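Side-chain contacts in SusD-like carbohydrate binding protein BF1063 (Bacteroides fragilis NCTC 9343, PDB 3I4G), which probably binds carbohydrate at the outer membrane of Bacteroides fragilis: residues A[62-66]-A[67-71]; A[354-358]-A[359-363]; A[393-396]-A[397-401]; A[408-411]-A[412-416]. All coordinates share one frame; numbering follows the deposited sequence.

Overall arrangement
All four contacts are local, each joining side chains a few residues apart, and they fall into two touching pairs well apart in the chain, with interaction 1 on the opposite side of its centre from interactions 3 and 4. Interactions 1 and 2, centres about 11 Å apart, belong to loops and short strands; there Phe-64 and Arg-66 pack on residues 355-358. Interaction 3 lies on helix 387-400, and interaction 4 on the break between helices 407-412 and 414-418. Interaction 2 is buried and held by hydroxyl-to-backbone bonds; interaction 3, also buried, combines apolar helix packing with a water between two glutamates. Interactions 1 and 4 are partly buried, the first held by an arginine-aspartate salt bridge, the second by a threonine hydroxyl, a carbonyl with two donors and an Asp-Asn bond.

Interaction 1 of 4, residues A[62-66]-A[67-71]; sequences NAFDR and RGENN
A type I beta turn from Asp-65 to Gly-68 ends strand 63-65, and the salt bridge of Asp-65 with Arg-67 is built onto it. Asp-65 holds CG anti to its N (chi1 -165°), and the Arg-67 chain bends at chi3, turning its NE/NH2 edge to the carboxylate. NE of Arg-67 gives a nearly straight bond to OD1 of Asp-65 (2.9 Å, 173°), while Arg-67 NH2 reaches Asp-65 OD2 at 2.9 Å. Carboxylate and guanidinium are nearly coplanar, 14° apart, the two bonds fixing their mutual rotation. OD1 of Asp-65 also accepts the backbone N of Arg-67 at 2.9 Å, using its anti lone pair, whereas the guanidinium meets both oxygens on the syn side. The turn is closed by Gly-68 N to Asp-65 O at 2.8 Å. A second type I turn, Gly-68 to Asn-71, leads into helix 72-78, whose N-cap is Asn-71, its OD1 bound to Phe-73 N and lying over one face of the Arg-67 guanidinium, toward its rim. Phe-64 brings CZ to within 3.8 Å of Gly-68 CA. Hydrogen bonds join His-58 ND1 to Asp-65 OD2, His-51 NE2 to Arg-67 NH2 and Arg-66 NH1 to Trp-278 O, while Arg-66 NH2 salt-bridges the sulfonate of a buffer molecule, probably from crystallisation.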
# COMPACT_ATOMS: atom_id res chain seq x y z
N ASN A 62 0.11 3.27 11.33
CA ASN A 62 1.52 3.36 11.00
C ASN A 62 2.05 4.75 10.74
O ASN A 62 3.27 4.96 10.83
CB ASN A 62 1.84 2.53 9.73
CG ASN A 62 1.89 1.04 9.95
OD1 ASN A 62 1.89 0.56 11.08
ND2 ASN A 62 2.03 0.30 8.86
N ALA A 63 1.20 5.72 10.40
CA ALA A 63 1.72 6.98 9.90
C ALA A 63 0.69 8.09 10.03
O ALA A 63 -0.43 7.87 10.48
CB ALA A 63 2.18 6.82 8.45
N PHE A 64 1.11 9.27 9.63
CA PHE A 64 0.34 10.50 9.76
C PHE A 64 0.61 11.36 8.53
O PHE A 64 1.68 11.31 7.94
CB PHE A 64 0.76 11.21 11.03
CG PHE A 64 0.04 12.50 11.33
CD1 PHE A 64 -1.26 12.45 11.80
CD2 PHE A 64 0.67 13.73 11.28
CE1 PHE A 64 -1.97 13.63 12.14
CE2 PHE A 64 -0.01 14.88 11.62
CZ PHE A 64 -1.33 14.84 12.06
N ASP A 65 -0.38 12.16 8.17
CA ASP A 65 -0.27 13.08 7.05
C ASP A 65 0.21 14.43 7.56
O ASP A 65 -0.42 14.99 8.45
CB ASP A 65 -1.64 13.22 6.38
CG ASP A 65 -1.57 13.84 5.04
OD1 ASP A 65 -1.33 15.04 4.96
OD2 ASP A 65 -1.74 13.16 4.02
N ARG A 66 1.31 14.96 7.02
CA ARG A 66 1.85 16.25 7.50
C ARG A 66 0.80 17.34 7.41
O ARG A 66 0.91 18.32 8.13
CB ARG A 66 3.08 16.66 6.69
CG ARG A 66 3.95 17.75 7.34
CD ARG A 66 4.64 18.68 6.33
NE ARG A 66 3.62 19.48 5.68
CZ ARG A 66 3.26 19.41 4.42
NH1 ARG A 66 3.97 18.75 3.51
NH2 ARG A 66 2.21 20.12 4.04
N ARG A 67 -0.14 17.24 6.46
CA ARG A 67 -1.18 18.28 6.32
C ARG A 67 -2.09 18.34 7.55
O ARG A 67 -2.79 19.34 7.74
CB ARG A 67 -1.98 18.11 5.03
CG ARG A 67 -1.09 18.27 3.80
CD ARG A 67 -1.70 17.85 2.50
NE ARG A 67 -1.95 16.42 2.50
CZ ARG A 67 -2.34 15.72 1.45
NH1 ARG A 67 -2.59 16.31 0.29
NH2 ARG A 67 -2.50 14.42 1.57
N GLY A 68 -2.09 17.29 8.38
CA GLY A 68 -2.77 17.36 9.65
C GLY A 68 -4.19 16.87 9.75
O GLY A 68 -4.79 16.38 8.78
N GLU A 69 -4.73 17.04 10.95
CA GLU A 69 -6.01 16.47 11.31
C GLU A 69 -7.18 17.08 10.58
O GLU A 69 -8.22 16.42 10.50
CB GLU A 69 -6.23 16.61 12.83
CG GLU A 69 -5.25 15.77 13.67
CD GLU A 69 -5.12 16.30 15.05
OE1 GLU A 69 -4.56 17.41 15.22
OE2 GLU A 69 -5.53 15.58 15.98
N ASN A 70 -7.04 18.29 10.07
CA ASN A 70 -8.13 18.92 9.31
C ASN A 70 -8.04 18.61 7.81
O ASN A 70 -8.95 18.95 7.05
CB ASN A 70 -8.14 20.42 9.55
CG ASN A 70 -8.49 20.78 10.99
OD1 ASN A 70 -7.79 21.54 11.64
ND2 ASN A 70 -9.57 20.21 11.49
N ASN A 71 -7.01 17.91 7.39
CA ASN A 71 -6.87 17.61 5.98
C ASN A 71 -7.90 16.54 5.61
O ASN A 71 -8.01 15.54 6.28
CB ASN A 71 -5.48 17.12 5.63
CG ASN A 71 -5.38 16.83 4.16
OD1 ASN A 71 -5.58 15.71 3.75
ND2 ASN A 71 -5.17 17.87 3.37

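Interaction 2 of 4, residues A[354-358]-A[359-363]; sequences EASRT and GFMMR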
# COMPACT_ATOMS: atom_id res chain seq x y z
N GLU A 354 7.26 23.21 7.33
CA GLU A 354 7.32 22.28 6.21
C GLU A 354 8.39 21.26 6.55
O GLU A 354 9.52 21.27 6.06
CB GLU A 354 7.66 23.04 4.95
CG GLU A 354 7.53 22.19 3.69
CD GLU A 354 7.81 23.00 2.42
OE1 GLU A 354 8.98 23.25 2.11
OE2 GLU A 354 6.84 23.34 1.76
N ALA A 355 8.00 20.35 7.44
CA ALA A 355 8.87 19.38 8.04
C ALA A 355 7.99 18.31 8.70
O ALA A 355 6.79 18.48 8.85
CB ALA A 355 9.78 20.08 9.08
N SER A 356 8.60 17.21 9.13
CA SER A 356 7.88 16.14 9.74
C SER A 356 7.06 16.57 10.94
O SER A 356 7.51 17.34 11.77
CB SER A 356 8.88 15.06 10.22
OG SER A 356 8.20 14.00 10.89
N ARG A 357 5.86 16.05 11.04
CA ARG A 357 5.01 16.31 12.20
C ARG A 357 5.23 15.29 13.30
O ARG A 357 4.75 15.46 14.42
CB ARG A 357 3.53 16.30 11.81
CG ARG A 357 3.12 17.52 11.09
CD ARG A 357 2.93 18.76 12.04
NE ARG A 357 2.71 19.90 11.17
CZ ARG A 357 3.69 20.60 10.60
NH1 ARG A 357 4.95 20.51 11.01
NH2 ARG A 357 3.38 21.43 9.63
N THR A 358 5.95 14.20 13.01
CA THR A 358 6.17 13.15 14.00
C THR A 358 7.60 13.03 14.50
O THR A 358 7.82 12.50 15.59
CB THR A 358 5.80 11.78 13.43
OG1 THR A 358 6.66 11.51 12.33
CG2 THR A 358 4.33 11.69 12.94
N GLY A 359 8.59 13.46 13.73
CA GLY A 359 9.98 13.19 14.08
C GLY A 359 10.53 12.01 13.30
O GLY A 359 11.74 11.74 13.38
N PHE A 360 9.68 11.28 12.58
CA PHE A 360 10.11 10.19 11.70
C PHE A 360 9.89 10.62 10.26
O PHE A 360 9.06 11.50 9.94
CB PHE A 360 9.32 8.92 11.96
CG PHE A 360 9.52 8.33 13.34
CD1 PHE A 360 10.71 7.70 13.66
CD2 PHE A 360 8.52 8.40 14.32
CE1 PHE A 360 10.90 7.13 14.90
CE2 PHE A 360 8.72 7.82 15.56
CZ PHE A 360 9.90 7.22 15.85
N MSE A 361 10.61 9.93 9.39
CA MSE A 361 10.47 10.05 7.96
C MSE A 361 10.53 8.67 7.33
O MSE A 361 11.00 7.71 7.97
CB MSE A 361 11.56 10.93 7.39
CG MSE A 361 11.50 12.38 7.83
SE MSE A 361 9.91 13.29 7.03
CE MSE A 361 10.53 13.48 5.37
N MSE A 362 10.07 8.55 6.09
CA MSE A 362 10.14 7.28 5.36
C MSE A 362 11.44 7.17 4.58
O MSE A 362 11.76 7.99 3.75
CB MSE A 362 8.95 7.14 4.39
CG MSE A 362 8.97 5.85 3.59
SE MSE A 362 7.35 5.66 2.51
CE MSE A 362 7.82 6.92 1.22
N ARG A 363 12.18 6.09 4.84
CA ARG A 363 13.40 5.74 4.08
C ARG A 363 13.06 4.87 2.87
O ARG A 363 13.73 4.96 1.83
CB ARG A 363 14.40 5.01 4.98
CG ARG A 363 15.78 4.90 4.37
CD ARG A 363 16.74 4.05 5.15
NE ARG A 363 17.17 4.60 6.44
CZ ARG A 363 18.21 5.42 6.60
NH1 ARG A 363 18.87 5.91 5.56
NH2 ARG A 363 18.55 5.82 7.81
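Between Ser-356 and Phe-360 the backbone turns through Gly-359, which has a positive phi, before the chain enters strand 360-362. Ser-356 holds this bend together from within. Its OG stands anti to the backbone N (chi1 177°), which carries the hydroxyl toward the residues that follow, and there it accepts two backbone N-H groups: Thr-358 N at 3.1 Å from Ser-356 OG, the bond of an ST turn, and Gly-359 N at 2.9 Å from the same oxygen. The hydroxyl hydrogen is given to Phe-360 O, 2.8 Å from Ser-356 OG, arriving 26° out of the carbonyl plane. Thr-358 works one step further along. OG1 of Thr-358 sits between its own backbone N and carbonyl carbon, from where it takes the N-H of Phe-360 at 3.0 Å in a fairly straight bond of 163°. The same OG1 is also hydrogen-bonded to Pro-283 O, which ties the turn to strand 281-283, and lies near the plane of the Phe-360 ring, at its edge. Selenomethionine Met-361 lays its SE 3.8 Å from Ser-356 CB. Strand 323-325 pairs with 360-362, and Phe-360 packs against Ile-323 and Tyr-325 there. With both hydroxyls buried, each acting as donor and acceptor, the turn meets the hydrogen-bonding needs of three backbone N-H groups and two carbonyls, one of them across on strand 281-283, and the bend is pinned at the entrance to the strand.

Interaction 3 of 4, residues A[393-396]-A[397-401]; sequences GYLE and CLVED
Tyr-394 swings its ring anti to the backbone N (chi1 175°), while Leu-398, one helical turn later, sets CG beside its own N (chi1 -67°), and the two side chains meet obliquely. CD1 of Leu-398 then sits over one face of the tyrosine ring, 3.9 Å from the centroid and 22° off its normal, a CH-pi contact displaced toward the rim at CZ, which is 3.6 Å from Leu-398 CD1. His-222 stacks with this tyrosine ring, and Phe-221 and Met-225 of helix 214-227 also touch the residue. On another side, Leu-395 CD1 comes 4.3 Å from Val-399 CG2, extending the apolar surface toward helix 433-447.

The acidic pair is handled differently. Glu-396 is extended and Glu-400 bent at chi2, and a water donates to both, lying 2.7 Å from Glu-396 OE2 and likewise 2.7 Å from Glu-400 OE2. Salt bridges from Arg-460 to Glu-396 and from Arg-437 to Glu-400 probably offset the like charges. Backbone bonds four residues apart, such as Val-399 N to Leu-395 O at 3.0 Å, carry the pattern of an alpha helix packed among other helices, here the C-terminal part of helix 387-400.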
# COMPACT_ATOMS: atom_id res chain seq x y z
N GLY A 393 0.27 -14.27 3.27
CA GLY A 393 -1.14 -14.44 2.99
C GLY A 393 -1.55 -15.90 3.02
O GLY A 393 -2.63 -16.25 3.53
N TYR A 394 -0.74 -16.77 2.42
CA TYR A 394 -0.97 -18.21 2.47
C TYR A 394 -1.09 -18.67 3.92
O TYR A 394 -2.03 -19.35 4.28
CB TYR A 394 0.16 -18.93 1.75
CG TYR A 394 0.10 -20.44 1.82
CD1 TYR A 394 -1.02 -21.15 1.40
CD2 TYR A 394 1.18 -21.18 2.28
CE1 TYR A 394 -1.06 -22.51 1.48
CE2 TYR A 394 1.16 -22.56 2.29
CZ TYR A 394 0.03 -23.21 1.92
OH TYR A 394 0.03 -24.59 1.96
N LEU A 395 -0.12 -18.28 4.76
CA LEU A 395 -0.12 -18.69 6.16
C LEU A 395 -1.35 -18.13 6.88
O LEU A 395 -1.99 -18.86 7.64
CB LEU A 395 1.18 -18.26 6.83
CG LEU A 395 1.34 -18.69 8.29
CD1 LEU A 395 1.21 -20.21 8.47
CD2 LEU A 395 2.68 -18.18 8.82
N GLU A 396 -1.68 -16.86 6.69
CA GLU A 396 -2.87 -16.29 7.32
C GLU A 396 -4.10 -17.09 6.94
O GLU A 396 -4.93 -17.41 7.79
CB GLU A 396 -3.05 -14.82 6.93
CG GLU A 396 -4.32 -14.18 7.48
CD GLU A 396 -4.53 -12.73 7.13
OE1 GLU A 396 -3.66 -12.07 6.54
OE2 GLU A 396 -5.63 -12.27 7.49
N CYS A 397 -4.23 -17.43 5.67
CA CYS A 397 -5.39 -18.19 5.19
C CYS A 397 -5.45 -19.58 5.82
O CYS A 397 -6.53 -20.06 6.18
CB CYS A 397 -5.43 -18.27 3.66
SG CYS A 397 -5.83 -16.72 2.85
N LEU A 398 -4.31 -20.26 5.91
CA LEU A 398 -4.31 -21.60 6.54
C LEU A 398 -4.76 -21.51 7.98
O LEU A 398 -5.54 -22.35 8.45
CB LEU A 398 -2.93 -22.23 6.50
CG LEU A 398 -2.37 -22.62 5.15
CD1 LEU A 398 -0.91 -23.12 5.37
CD2 LEU A 398 -3.21 -23.69 4.45
N VAL A 399 -4.23 -20.54 8.72
CA VAL A 399 -4.61 -20.33 10.12
C VAL A 399 -6.11 -20.07 10.25
O VAL A 399 -6.82 -20.71 11.04
CB VAL A 399 -3.86 -19.16 10.72
CG1 VAL A 399 -4.47 -18.75 12.10
CG2 VAL A 399 -2.37 -19.51 10.83
N GLU A 400 -6.64 -19.21 9.40
CA GLU A 400 -8.07 -18.85 9.50
C GLU A 400 -8.97 -19.96 9.01
O GLU A 400 -10.13 -20.06 9.44
CB GLU A 400 -8.34 -17.57 8.71
CG GLU A 400 -7.68 -16.34 9.24
CD GLU A 400 -8.18 -15.86 10.57
OE1 GLU A 400 -9.17 -16.40 11.11
OE2 GLU A 400 -7.56 -14.94 11.13
N ASP A 401 -8.44 -20.84 8.15
CA ASP A 401 -9.20 -22.00 7.65
C ASP A 401 -9.04 -23.22 8.57
O ASP A 401 -9.46 -24.31 8.20
CB ASP A 401 -8.76 -22.36 6.25
CG ASP A 401 -9.72 -23.31 5.54
OD1 ASP A 401 -10.96 -23.12 5.69
OD2 ASP A 401 -9.25 -24.19 4.79
O HOH W 1 -6.25 -12.83 10.11

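Interaction 4 of 4, residues A[408-411]-A[412-416]; sequences GILD and ETINA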
# COMPACT_ATOMS: atom_id res chain seq x y z
N GLY A 408 7.42 -27.12 8.91
CA GLY A 408 7.72 -27.02 7.50
C GLY A 408 6.97 -25.88 6.83
O GLY A 408 7.52 -25.15 6.00
N ILE A 409 5.69 -25.75 7.16
CA ILE A 409 4.88 -24.64 6.61
C ILE A 409 5.40 -23.30 7.11
O ILE A 409 5.51 -22.35 6.34
CB ILE A 409 3.39 -24.82 6.95
CG1 ILE A 409 2.83 -25.98 6.15
CG2 ILE A 409 2.57 -23.54 6.67
CD1 ILE A 409 1.45 -26.47 6.64
N LEU A 410 5.75 -23.21 8.39
CA LEU A 410 6.32 -21.98 8.92
C LEU A 410 7.61 -21.66 8.18
O LEU A 410 7.86 -20.51 7.82
CB LEU A 410 6.58 -22.07 10.43
CG LEU A 410 5.38 -22.25 11.34
CD1 LEU A 410 5.82 -22.52 12.77
CD2 LEU A 410 4.45 -21.01 11.29
N ASP A 411 8.45 -22.66 7.95
CA ASP A 411 9.74 -22.44 7.31
C ASP A 411 9.61 -21.96 5.86
O ASP A 411 10.43 -21.16 5.41
CB ASP A 411 10.60 -23.70 7.41
CG ASP A 411 11.07 -23.95 8.82
OD1 ASP A 411 10.95 -23.02 9.69
OD2 ASP A 411 11.60 -25.06 9.07
N GLU A 412 8.57 -22.40 5.16
CA GLU A 412 8.38 -21.98 3.77
C GLU A 412 7.67 -20.61 3.67
O GLU A 412 7.61 -20.03 2.59
CB GLU A 412 7.62 -23.05 2.95
CG GLU A 412 6.19 -23.16 3.26
CD GLU A 412 5.44 -24.24 2.43
OE1 GLU A 412 5.92 -24.61 1.33
OE2 GLU A 412 4.37 -24.67 2.90
N THR A 413 7.11 -20.11 4.76
CA THR A 413 6.33 -18.89 4.72
C THR A 413 6.95 -17.80 5.59
O THR A 413 7.83 -17.07 5.15
CB THR A 413 4.84 -19.14 5.11
OG1 THR A 413 4.73 -19.71 6.44
CG2 THR A 413 4.13 -20.05 4.11
N ILE A 414 6.49 -17.68 6.82
CA ILE A 414 6.95 -16.62 7.71
C ILE A 414 8.47 -16.63 7.93
O ILE A 414 9.09 -15.57 7.99
CB ILE A 414 6.17 -16.67 9.05
CG1 ILE A 414 6.52 -15.46 9.90
CG2 ILE A 414 6.41 -17.99 9.79
CD1 ILE A 414 5.40 -15.14 10.94
N ASN A 415 9.06 -17.81 8.03
CA ASN A 415 10.50 -17.88 8.28
C ASN A 415 11.32 -17.62 7.00
O ASN A 415 12.50 -17.26 7.08
CB ASN A 415 10.87 -19.18 8.96
CG ASN A 415 10.26 -19.28 10.30
OD1 ASN A 415 9.96 -18.26 10.90
ND2 ASN A 415 10.07 -20.50 10.79
N ALA A 416 10.73 -17.80 5.83
CA ALA A 416 11.40 -17.41 4.59
C ALA A 416 11.44 -15.88 4.50
O ALA A 416 12.43 -15.30 4.03
CB ALA A 416 10.69 -18.02 3.39
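Leu-410 lies alongside Ile-414, both pointing the same way, with CD2 of Leu-410 3.9 Å from CG2 of Ile-414. Their apolar ends face helix 433-447, where Leu-436 meets Leu-410 and Ile-439 meets Ile-414. One residue along, Asp-411 crosses Asn-415: its OD1 takes the amide hydrogen of Asn-415 ND2 at 2.9 Å, in a bond of 165° that runs nearly along the carboxylate C-O direction and lies in the amide plane, although the two flat groups are turned 44° apart. OD1 of Asp-411 also receives Gln-407 NE2, and Asn-415 OD1 accepts Val-428 N, so the amide is held at both ends.

Between the partners of both pairs the helix is interrupted at Thr-413. This residue holds the N-cap position of helix 414-418 but makes no capping bond: its OG1, set between its backbone N and carbonyl carbon (chi1 58°), donates back to Ile-409 O at 2.8 Å. Leu-410 O accepts from opposite faces of its plane, Thr-413 N standing well above that plane 3.2 Å from Leu-410 O and Asn-415 N, only tilted from it, 3.0 Å from Leu-410 O. The Ile-409 side chain runs beside the extended Glu-412, with Ile-409 CG1 3.8 Å from Glu-412 OE2. Leu-410 O and the threonine hydroxyl thus make up for regular helix bonding interrupted at the break.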